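Local coordinates for protein aminotransferase class-III (Ochrobactrum anthropi, PDB 5GHF) that probably transfers amino groups between amines or amino acids such as L-alanine and keto acids, as a pyridoxal-phosphate-dependent omega-transaminase of class III, at residues G56-G61 with A424-L429; A105-S110 with D277-I282; F264-N269 with G378-V383; R352-Y357 with I431-V436. One frame throughout, in Å; residues are numbered along the deposited sequence.

Interaction 1: G56-G61 with A424-L429; sequences GLWSVG and AFCPPL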
# COMPACT_ATOMS: atom_id res chain seq x y z
N GLY A 56 8.70 -13.86 -9.79
CA GLY A 56 8.93 -12.62 -9.02
C GLY A 56 8.47 -12.86 -7.61
O GLY A 56 9.16 -13.52 -6.84
N LEU A 57 7.29 -12.39 -7.29
CA LEU A 57 6.72 -12.71 -5.99
C LEU A 57 5.37 -13.36 -6.21
O LEU A 57 4.32 -12.82 -5.85
CB LEU A 57 6.56 -11.46 -5.11
CG LEU A 57 7.81 -10.87 -4.49
CD1 LEU A 57 7.49 -9.60 -3.71
CD2 LEU A 57 8.50 -11.86 -3.58
N TRP A 58 5.42 -14.58 -6.78
CA TRP A 58 4.25 -15.37 -7.02
C TRP A 58 3.26 -14.69 -7.97
O TRP A 58 2.06 -15.06 -7.96
CB TRP A 58 3.44 -15.64 -5.68
CG TRP A 58 4.22 -15.92 -4.41
CD1 TRP A 58 4.72 -14.98 -3.54
CD2 TRP A 58 4.52 -17.18 -3.83
NE1 TRP A 58 5.31 -15.59 -2.47
CE2 TRP A 58 5.22 -16.94 -2.61
CE3 TRP A 58 4.29 -18.50 -4.22
CZ2 TRP A 58 5.70 -17.96 -1.81
CZ3 TRP A 58 4.74 -19.50 -3.43
CH2 TRP A 58 5.44 -19.25 -2.23
N SER A 59 3.73 -13.77 -8.83
CA SER A 59 2.85 -12.82 -9.42
C SER A 59 2.94 -12.55 -10.93
O SER A 59 1.92 -12.21 -11.52
CB SER A 59 3.03 -11.49 -8.66
OG SER A 59 4.41 -11.06 -8.79
N VAL A 60 4.05 -12.81 -11.57
CA VAL A 60 4.26 -12.36 -12.95
C VAL A 60 3.79 -13.45 -13.86
O VAL A 60 4.60 -14.18 -14.49
CB VAL A 60 5.75 -11.94 -13.20
CG1 VAL A 60 5.89 -11.38 -14.62
CG2 VAL A 60 6.18 -10.87 -12.19
N GLY A 61 2.47 -13.61 -13.91
CA GLY A 61 1.83 -14.71 -14.58
C GLY A 61 2.15 -14.81 -16.10
O GLY A 61 2.37 -15.91 -16.63
N ALA A 424 10.21 -23.01 -2.65
CA ALA A 424 8.94 -22.86 -3.41
C ALA A 424 9.16 -22.78 -4.91
O ALA A 424 10.21 -22.37 -5.38
CB ALA A 424 8.22 -21.58 -2.94
N PHE A 425 8.16 -23.25 -5.66
CA PHE A 425 8.09 -23.20 -7.08
C PHE A 425 6.70 -22.68 -7.44
O PHE A 425 5.68 -23.19 -6.97
CB PHE A 425 8.33 -24.57 -7.64
CG PHE A 425 9.69 -25.03 -7.30
CD1 PHE A 425 10.77 -24.63 -8.10
CD2 PHE A 425 9.92 -25.71 -6.10
CE1 PHE A 425 12.04 -24.93 -7.74
CE2 PHE A 425 11.21 -26.03 -5.74
CZ PHE A 425 12.27 -25.64 -6.56
N CYS A 426 6.67 -21.59 -8.17
CA CYS A 426 5.47 -20.90 -8.59
C CYS A 426 5.81 -20.15 -9.93
O CYS A 426 5.79 -18.92 -9.99
CB CYS A 426 5.03 -19.91 -7.48
SG CYS A 426 3.46 -19.09 -7.83
N PRO A 427 6.09 -20.92 -10.99
CA PRO A 427 6.57 -20.30 -12.23
C PRO A 427 5.50 -19.63 -13.06
O PRO A 427 4.30 -19.84 -12.84
CB PRO A 427 7.21 -21.48 -12.98
CG PRO A 427 6.42 -22.64 -12.52
CD PRO A 427 6.23 -22.40 -11.05
N PRO A 428 5.92 -18.81 -14.05
CA PRO A 428 4.93 -18.15 -14.87
C PRO A 428 3.94 -19.12 -15.55
O PRO A 428 4.28 -20.25 -15.86
CB PRO A 428 5.77 -17.34 -15.83
CG PRO A 428 7.03 -17.11 -15.10
CD PRO A 428 7.28 -18.38 -14.41
N LEU A 429 2.72 -18.65 -15.70
CA LEU A 429 1.66 -19.37 -16.39
C LEU A 429 2.03 -19.68 -17.85
O LEU A 429 1.53 -20.67 -18.36
CB LEU A 429 0.34 -18.56 -16.37
CG LEU A 429 -0.13 -18.03 -15.04
CD1 LEU A 429 -1.32 -17.14 -15.27
CD2 LEU A 429 -0.40 -19.20 -14.12

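Interaction 2: A105-S110 with D277-I282; sequences APVPMS and DMKPDI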
# COMPACT_ATOMS: atom_id res chain seq x y z
N ALA A 105 -16.20 -14.34 -11.11
CA ALA A 105 -16.07 -14.80 -9.74
C ALA A 105 -16.49 -16.28 -9.67
O ALA A 105 -17.44 -16.67 -10.36
CB ALA A 105 -16.95 -13.95 -8.82
N PRO A 106 -15.84 -17.07 -8.84
CA PRO A 106 -16.21 -18.49 -8.73
C PRO A 106 -17.54 -18.79 -8.00
O PRO A 106 -17.96 -19.91 -8.02
CB PRO A 106 -15.06 -19.07 -7.94
CG PRO A 106 -14.66 -17.96 -7.03
CD PRO A 106 -14.79 -16.71 -7.89
N VAL A 107 -18.11 -17.81 -7.30
CA VAL A 107 -19.40 -17.86 -6.67
C VAL A 107 -20.03 -16.49 -6.95
O VAL A 107 -19.33 -15.58 -7.36
CB VAL A 107 -19.34 -18.10 -5.16
CG1 VAL A 107 -18.62 -19.38 -4.86
CG2 VAL A 107 -18.66 -16.98 -4.43
N PRO A 108 -21.37 -16.36 -6.78
CA PRO A 108 -22.00 -15.11 -7.12
C PRO A 108 -21.44 -13.96 -6.27
O PRO A 108 -21.30 -14.14 -5.07
CB PRO A 108 -23.48 -15.35 -6.77
CG PRO A 108 -23.63 -16.85 -6.98
CD PRO A 108 -22.34 -17.46 -6.54
N MET A 109 -21.12 -12.83 -6.91
CA MET A 109 -20.62 -11.68 -6.22
C MET A 109 -21.37 -10.47 -6.69
O MET A 109 -22.05 -10.54 -7.73
CB MET A 109 -19.12 -11.50 -6.47
CG MET A 109 -18.32 -12.50 -5.73
SD MET A 109 -18.23 -12.18 -3.94
CE MET A 109 -17.28 -13.55 -3.41
N SER A 110 -21.36 -9.42 -5.90
CA SER A 110 -22.16 -8.27 -6.18
C SER A 110 -21.32 -7.03 -6.56
O SER A 110 -21.75 -6.24 -7.42
CB SER A 110 -23.07 -8.00 -4.97
OG SER A 110 -23.63 -6.70 -5.04
N ASP A 277 -13.22 -26.19 -3.51
CA ASP A 277 -14.66 -26.11 -3.23
C ASP A 277 -15.00 -25.21 -2.00
O ASP A 277 -15.72 -25.61 -1.08
CB ASP A 277 -15.30 -27.50 -3.07
CG ASP A 277 -16.84 -27.43 -3.27
OD1 ASP A 277 -17.36 -26.60 -4.09
OD2 ASP A 277 -17.54 -28.17 -2.56
N MET A 278 -14.47 -24.01 -2.04
CA MET A 278 -14.79 -22.98 -1.07
C MET A 278 -15.85 -22.08 -1.62
O MET A 278 -15.86 -21.79 -2.82
CB MET A 278 -13.55 -22.19 -0.77
CG MET A 278 -12.48 -23.01 -0.14
SD MET A 278 -10.81 -22.27 -0.22
CE MET A 278 -11.13 -20.79 0.77
N LYS A 279 -16.72 -21.58 -0.73
CA LYS A 279 -17.80 -20.70 -1.09
C LYS A 279 -17.64 -19.43 -0.26
O LYS A 279 -18.38 -19.20 0.65
CB LYS A 279 -19.18 -21.34 -0.80
CG LYS A 279 -19.43 -22.71 -1.39
CD LYS A 279 -19.76 -22.61 -2.85
CE LYS A 279 -19.70 -23.94 -3.60
NZ LYS A 279 -20.47 -25.02 -2.93
N PRO A 280 -16.64 -18.60 -0.59
CA PRO A 280 -16.44 -17.41 0.21
C PRO A 280 -17.53 -16.36 0.06
O PRO A 280 -18.21 -16.30 -0.98
CB PRO A 280 -15.15 -16.85 -0.33
CG PRO A 280 -15.11 -17.33 -1.78
CD PRO A 280 -15.68 -18.71 -1.71
N ASP A 281 -17.61 -15.50 1.07
CA ASP A 281 -18.43 -14.29 1.00
C ASP A 281 -17.67 -13.07 0.45
O ASP A 281 -18.30 -12.12 -0.10
CB ASP A 281 -18.94 -13.95 2.38
CG ASP A 281 -19.78 -15.06 2.97
OD1 ASP A 281 -20.97 -15.21 2.53
OD2 ASP A 281 -19.18 -15.80 3.85
N ILE A 282 -16.37 -13.13 0.57
CA ILE A 282 -15.42 -12.06 0.23
C ILE A 282 -14.23 -12.70 -0.42
O ILE A 282 -13.72 -13.68 0.10
CB ILE A 282 -14.97 -11.24 1.46
CG1 ILE A 282 -16.19 -10.61 2.13
CG2 ILE A 282 -14.01 -10.14 1.05
CD1 ILE A 282 -15.88 -9.93 3.48

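Interaction 3: F264-N269 with G378-V383; sequences FGRTGN and GLIAGV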
# COMPACT_ATOMS: atom_id res chain seq x y z
N PHE A 264 -6.36 -16.52 -10.67
CA PHE A 264 -6.02 -16.44 -12.08
C PHE A 264 -5.14 -17.56 -12.55
O PHE A 264 -4.21 -17.33 -13.28
CB PHE A 264 -5.51 -15.04 -12.45
CG PHE A 264 -6.40 -13.95 -11.95
CD1 PHE A 264 -7.65 -13.76 -12.53
CD2 PHE A 264 -6.11 -13.25 -10.81
CE1 PHE A 264 -8.52 -12.79 -12.03
CE2 PHE A 264 -6.99 -12.30 -10.28
CZ PHE A 264 -8.19 -12.06 -10.90
N GLY A 265 -5.45 -18.78 -12.14
CA GLY A 265 -4.92 -19.96 -12.79
C GLY A 265 -3.83 -20.73 -12.08
O GLY A 265 -3.43 -21.77 -12.53
N ARG A 266 -3.42 -20.26 -10.90
CA ARG A 266 -2.31 -20.83 -10.19
C ARG A 266 -2.53 -22.26 -9.74
O ARG A 266 -1.56 -23.04 -9.71
CB ARG A 266 -1.97 -19.93 -8.99
CG ARG A 266 -0.75 -20.31 -8.22
CD ARG A 266 0.47 -20.54 -9.00
NE ARG A 266 0.90 -19.38 -9.79
CZ ARG A 266 1.89 -19.44 -10.66
NH1 ARG A 266 2.53 -20.60 -10.89
NH2 ARG A 266 2.26 -18.36 -11.28
N THR A 267 -3.76 -22.62 -9.37
CA THR A 267 -3.98 -23.93 -8.71
C THR A 267 -4.63 -24.97 -9.61
O THR A 267 -5.03 -26.01 -9.12
CB THR A 267 -4.83 -23.84 -7.43
OG1 THR A 267 -6.13 -23.40 -7.77
CG2 THR A 267 -4.19 -22.88 -6.42
N GLY A 268 -4.64 -24.72 -10.90
CA GLY A 268 -5.27 -25.61 -11.89
C GLY A 268 -6.67 -25.23 -12.30
O GLY A 268 -7.26 -25.88 -13.16
N ASN A 269 -7.24 -24.22 -11.63
CA ASN A 269 -8.52 -23.65 -11.98
C ASN A 269 -8.33 -22.15 -11.88
O ASN A 269 -7.26 -21.66 -11.35
CB ASN A 269 -9.64 -24.09 -11.04
CG ASN A 269 -9.97 -25.56 -11.19
OD1 ASN A 269 -10.56 -25.94 -12.17
ND2 ASN A 269 -9.55 -26.38 -10.24
N GLY A 378 -1.68 -27.91 -8.88
CA GLY A 378 -1.60 -27.03 -10.00
C GLY A 378 -0.16 -26.60 -10.27
O GLY A 378 0.74 -27.45 -10.39
N LEU A 379 0.08 -25.28 -10.38
CA LEU A 379 1.38 -24.77 -10.71
C LEU A 379 2.07 -24.14 -9.49
O LEU A 379 2.88 -23.20 -9.64
CB LEU A 379 1.30 -23.84 -11.90
CG LEU A 379 2.53 -23.61 -12.78
CD1 LEU A 379 3.18 -24.88 -13.33
CD2 LEU A 379 2.24 -22.59 -13.88
N ILE A 380 1.86 -24.67 -8.31
CA ILE A 380 2.55 -24.16 -7.10
C ILE A 380 2.96 -25.35 -6.31
O ILE A 380 2.20 -26.30 -6.15
CB ILE A 380 1.65 -23.16 -6.29
CG1 ILE A 380 2.41 -22.48 -5.18
CG2 ILE A 380 0.42 -23.84 -5.69
CD1 ILE A 380 1.65 -21.29 -4.59
N ALA A 381 4.15 -25.31 -5.77
CA ALA A 381 4.68 -26.40 -5.02
C ALA A 381 5.72 -26.00 -4.04
O ALA A 381 6.35 -24.96 -4.20
CB ALA A 381 5.24 -27.52 -5.93
N GLY A 382 5.92 -26.88 -3.07
CA GLY A 382 6.95 -26.71 -2.00
C GLY A 382 7.71 -28.01 -1.79
O GLY A 382 7.12 -29.05 -1.77
N VAL A 383 9.03 -27.94 -1.69
CA VAL A 383 9.86 -29.08 -1.42
C VAL A 383 10.56 -28.77 -0.09
O VAL A 383 11.39 -27.88 -0.03
CB VAL A 383 10.86 -29.32 -2.55
CG1 VAL A 383 11.77 -30.47 -2.20
CG2 VAL A 383 10.11 -29.63 -3.82

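Interaction 4: R352-Y357 with I431-V436; sequences RDRGTY and INDQQV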
# COMPACT_ATOMS: atom_id res chain seq x y z
N ARG A 352 -2.57 -25.45 -15.75
CA ARG A 352 -3.07 -26.75 -15.31
C ARG A 352 -2.28 -27.93 -15.87
O ARG A 352 -1.94 -28.83 -15.11
CB ARG A 352 -4.53 -26.92 -15.69
CG ARG A 352 -5.18 -28.24 -15.32
CD ARG A 352 -6.64 -28.20 -15.78
NE ARG A 352 -7.35 -29.42 -15.39
CZ ARG A 352 -8.14 -29.60 -14.30
NH1 ARG A 352 -8.39 -28.65 -13.39
NH2 ARG A 352 -8.71 -30.80 -14.12
N ASP A 353 -1.99 -27.91 -17.17
CA ASP A 353 -1.26 -29.04 -17.78
C ASP A 353 0.24 -29.06 -17.47
O ASP A 353 0.81 -30.11 -17.12
CB ASP A 353 -1.50 -29.11 -19.24
CG ASP A 353 -2.94 -29.38 -19.58
OD1 ASP A 353 -3.76 -29.80 -18.71
OD2 ASP A 353 -3.27 -29.09 -20.72
N ARG A 354 0.90 -27.89 -17.50
CA ARG A 354 2.28 -27.89 -17.06
C ARG A 354 2.35 -28.19 -15.52
O ARG A 354 3.32 -28.73 -15.07
CB ARG A 354 3.03 -26.63 -17.30
CG ARG A 354 2.87 -25.98 -18.62
CD ARG A 354 2.93 -26.54 -19.95
NE ARG A 354 2.48 -27.83 -20.27
CZ ARG A 354 1.53 -28.15 -21.13
NH1 ARG A 354 1.36 -29.44 -21.36
NH2 ARG A 354 0.70 -27.25 -21.70
N GLY A 355 1.32 -27.78 -14.78
CA GLY A 355 1.22 -28.04 -13.36
C GLY A 355 1.16 -29.54 -13.06
O GLY A 355 1.90 -30.07 -12.21
N THR A 356 0.33 -30.24 -13.80
CA THR A 356 0.29 -31.69 -13.67
C THR A 356 1.69 -32.27 -13.88
O THR A 356 2.15 -33.08 -13.09
CB THR A 356 -0.69 -32.27 -14.68
OG1 THR A 356 -1.97 -31.81 -14.32
CG2 THR A 356 -0.68 -33.85 -14.67
N TYR A 357 2.39 -31.82 -14.90
CA TYR A 357 3.72 -32.35 -15.15
C TYR A 357 4.75 -31.94 -14.05
O TYR A 357 5.59 -32.75 -13.62
CB TYR A 357 4.14 -31.92 -16.55
CG TYR A 357 5.50 -32.36 -16.94
CD1 TYR A 357 5.79 -33.74 -17.12
CD2 TYR A 357 6.49 -31.45 -17.15
CE1 TYR A 357 7.06 -34.18 -17.44
CE2 TYR A 357 7.76 -31.88 -17.51
CZ TYR A 357 8.05 -33.24 -17.67
OH TYR A 357 9.35 -33.60 -17.99
N ILE A 431 4.90 -20.94 -18.83
CA ILE A 431 5.98 -21.91 -18.88
C ILE A 431 5.57 -23.10 -19.73
O ILE A 431 4.42 -23.38 -19.85
CB ILE A 431 6.47 -22.31 -17.47
CG1 ILE A 431 7.85 -22.97 -17.51
CG2 ILE A 431 5.44 -23.10 -16.71
CD1 ILE A 431 8.42 -23.25 -16.15
N ASN A 432 6.54 -23.77 -20.34
CA ASN A 432 6.24 -24.98 -21.12
C ASN A 432 6.89 -26.20 -20.46
O ASN A 432 7.67 -26.06 -19.50
CB ASN A 432 6.69 -24.81 -22.59
CG ASN A 432 8.21 -24.62 -22.77
OD1 ASN A 432 9.02 -25.32 -22.17
ND2 ASN A 432 8.58 -23.75 -23.72
N ASP A 433 6.59 -27.39 -20.95
CA ASP A 433 7.08 -28.62 -20.28
C ASP A 433 8.59 -28.72 -20.29
O ASP A 433 9.20 -29.24 -19.35
CB ASP A 433 6.46 -29.88 -20.89
CG ASP A 433 5.01 -30.10 -20.42
OD1 ASP A 433 4.54 -29.44 -19.43
OD2 ASP A 433 4.32 -30.96 -21.03
N GLN A 434 9.22 -28.30 -21.38
CA GLN A 434 10.69 -28.37 -21.43
C GLN A 434 11.36 -27.49 -20.35
O GLN A 434 12.35 -27.87 -19.76
CB GLN A 434 11.22 -27.95 -22.84
CG GLN A 434 12.74 -27.84 -22.85
CD GLN A 434 13.55 -29.13 -22.53
OE1 GLN A 434 13.83 -29.92 -23.47
NE2 GLN A 434 14.04 -29.32 -21.24
N GLN A 435 10.79 -26.31 -20.11
CA GLN A 435 11.28 -25.43 -19.06
C GLN A 435 11.00 -26.02 -17.68
O GLN A 435 11.83 -25.87 -16.78
CB GLN A 435 10.68 -24.05 -19.23
CG GLN A 435 11.15 -23.35 -20.52
CD GLN A 435 10.33 -22.12 -20.87
OE1 GLN A 435 9.15 -22.08 -20.71
NE2 GLN A 435 10.99 -21.09 -21.43
N VAL A 436 9.84 -26.63 -17.49
CA VAL A 436 9.56 -27.31 -16.24
C VAL A 436 10.63 -28.38 -15.95
O VAL A 436 11.17 -28.48 -14.84
CB VAL A 436 8.16 -27.91 -16.21
CG1 VAL A 436 8.00 -28.87 -15.02
CG2 VAL A 436 7.17 -26.76 -16.03
O HOH W 1 2.28 -32.05 -19.68

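Interaction 1: G56-G61 with A424-L429
Trp58 sets CG opposite its carbonyl carbon (chi1 -39°), and Cys426 sets SG opposite its backbone N (chi1 -175°); these torsions bring the benzo side of the indole against the end of strand 422-425 and the loop that leaves it. Trp58 CE3 lies 3.6 Å from Cys426 CB, while further round the ring CH2 rests 3.7 Å from the methyl CB of Ala424. The thiol takes a place at the ring edge, with SG 5.1 Å from the six-membered centroid, a sulfur-aromatic contact. Small side chains suit both positions, since the broad indole supplies the bulk. The contact joins helix 55-58 to strand 422-425 of the mixed sheet that also holds 414-419 and 380-385 in this class-III aminotransferase fold; the Trp58 side chain is about 5 Å from the bound PMP. An alanine in place of Trp58 is likely to open a gap beside Ala424 CB and Cys426 CB and to leave the Cys426 thiol without its aromatic neighbour. Farther along, Val60 centres an inverse gamma turn, after which Gly61 O receives a weak hydrogen bond from Leu429 N (2.9 Å, N-H...O 122°). Pro428 CB lies 3.6 Å from Val60 O.

Interaction 2: A105-S110 with D277-I282
Val107 and Lys279 bring the two irregular backbones to a CA separation of 6.5 Å, which widens to 8.0 Å between the CA atoms of Met109 and Asp281, so side chains from 105-110 must bridge the space; no hydrogen bond crosses it. Val107 points toward the other segment and divides its two methyls between different neighbours. CG2 approaches Pro280 O at 3.5 Å, whereas CG1 reaches the aliphatic part of Lys279, 4.0 Å from CD, and lies 4.4 Å from Pro280 CD. A beta-branched residue suits this place because it offers two methyls close to the backbone. The Lys279 chain, bent at chi2, crosses Val107 obliquely at CD; a second bend at chi4 leads its ammonium group away to a long salt bridge with Asp277 (NZ to OD1 3.7 Å).

Each segment is a connector leading into the large mixed sheet of the PLP-dependent aminotransferase fold: 105-110 runs from helix 93-104 to strand 111-115, while the segment 277-282 leads from helix 272-275 into strand 282-285. Asp277, at positive phi, is the C' residue of the Schellman motif that ends the latter helix.

Met109 closes the wider end with an unbranched, flexible chain. Its bend at chi2 (-74°) swings the thioether across, placing CE 3.7 Å from Asp281 O and 3.8 Å from Pro280 O. The CB of Asp281 points away from 105-110, and its carboxylate is held elsewhere: OD2 accepts from the backbone N of Leu255 and OD1 forms a salt bridge with Arg304.

Interaction 3: F264-N269 with G378-V383
Arg266 grips Leu379 at both ends of that residue's backbone. Leu379 N donates to Arg266 O (2.9 Å, N-H...O 159°), and Leu379 O receives Arg266 NH1 at 2.9 Å. In the second bond the oxygen lies close to the guanidinium plane, at the group's edge, but the nitrogen approaches from above the carbonyl plane. Bends at chi2 and chi3 curve the arginine past the start of the strand, laying CD 3.9 Å from Ile380 CB as the two side chains cross at about a right angle. The same NH1 also donates to Pro427 O, and NH2 to Gln288 OE1, so the buried guanidinium is shared among three acceptors. Thr267 turns away, its OG1 hydrogen-bonded to Thr275 OG1.

The type I turn 265-268 thus meets the start of strand 380-385. Gly378 suits the join: its CA lies 3.7 Å from Thr267 C, and a side chain would run into the turn. A leucine in place of Arg266 would probably leave the carbonyls of Leu379 and Pro427 without their NH1 donor. A single buried cation, spread over neutral oxygens of separate chain segments, implies that these loops are held to one another by directional bonds as well as by packing.

Interaction 4: R352-Y357 with I431-V436
At the capping box that starts the C-terminal helix 433-455, Asp433 meets Arg354 of helix 347-363 in a salt bridge on the partly exposed side of the aminotransferase fold. Asn432, the N-cap, accepts Gln435 N through OD1 (2.9 Å), and Gln435 OE1 receives Asn432 N in return.

Arg354 NE donates to Asp433 OD1 at 2.7 Å; the oxygen sits at the guanidinium edge, near its plane, yet is approached from above the carboxylate plane, the two planes being 71° apart. A weak bond runs from NH1 to OD2 (3.3 Å), and the arginine, bent at chi2 and chi3, passes its CG within 3.3 Å of Ile431 O. Its NH2 turns to Asn350 OD1. An acidic residue suits the first helical turn, where its charge would probably be favoured by the helix dipole.

Tyr357 extends with CG opposite its backbone N (chi1 178°), bringing CD2 to 3.7 Å from Val436 CG1. The ring also lies against the first helical turn, CE2 3.5 Å from Asp433 O, so the long aromatic side chain spans from Asp433 to Val436 while its hydroxyl bonds to Arg361. Beside the salt bridge a water donates to Asp433 OD2 at 2.7 Å and accepts from Arg354 NH1.

Interactions 1, 3 and 4 form a connected group. The centres of interactions 1 and 3 are 9 Å apart, and those of interactions 3 and 4 are 11 Å apart. Strands 422-425 and 380-385 are sheet neighbours, paired through Ala381 N and Phe425 O at 2.9 Å. Arg352 NH1 ties helix 347-363 to Gly268 O at 3.0 Å, and Leu379 CD1 packs on Gly355. Interaction 4 adjoins interaction 1 in sequence. Interaction 2 stands apart, its centre 24 Å from that of interaction 1, where two connectors enter the other large sheet. Nearness to PMP falls from the Trp58 side chain of interaction 1, about 5 Å away, to Ile380 of interaction 3, about 8 Å, and Met278 of interaction 2, about 11 Å.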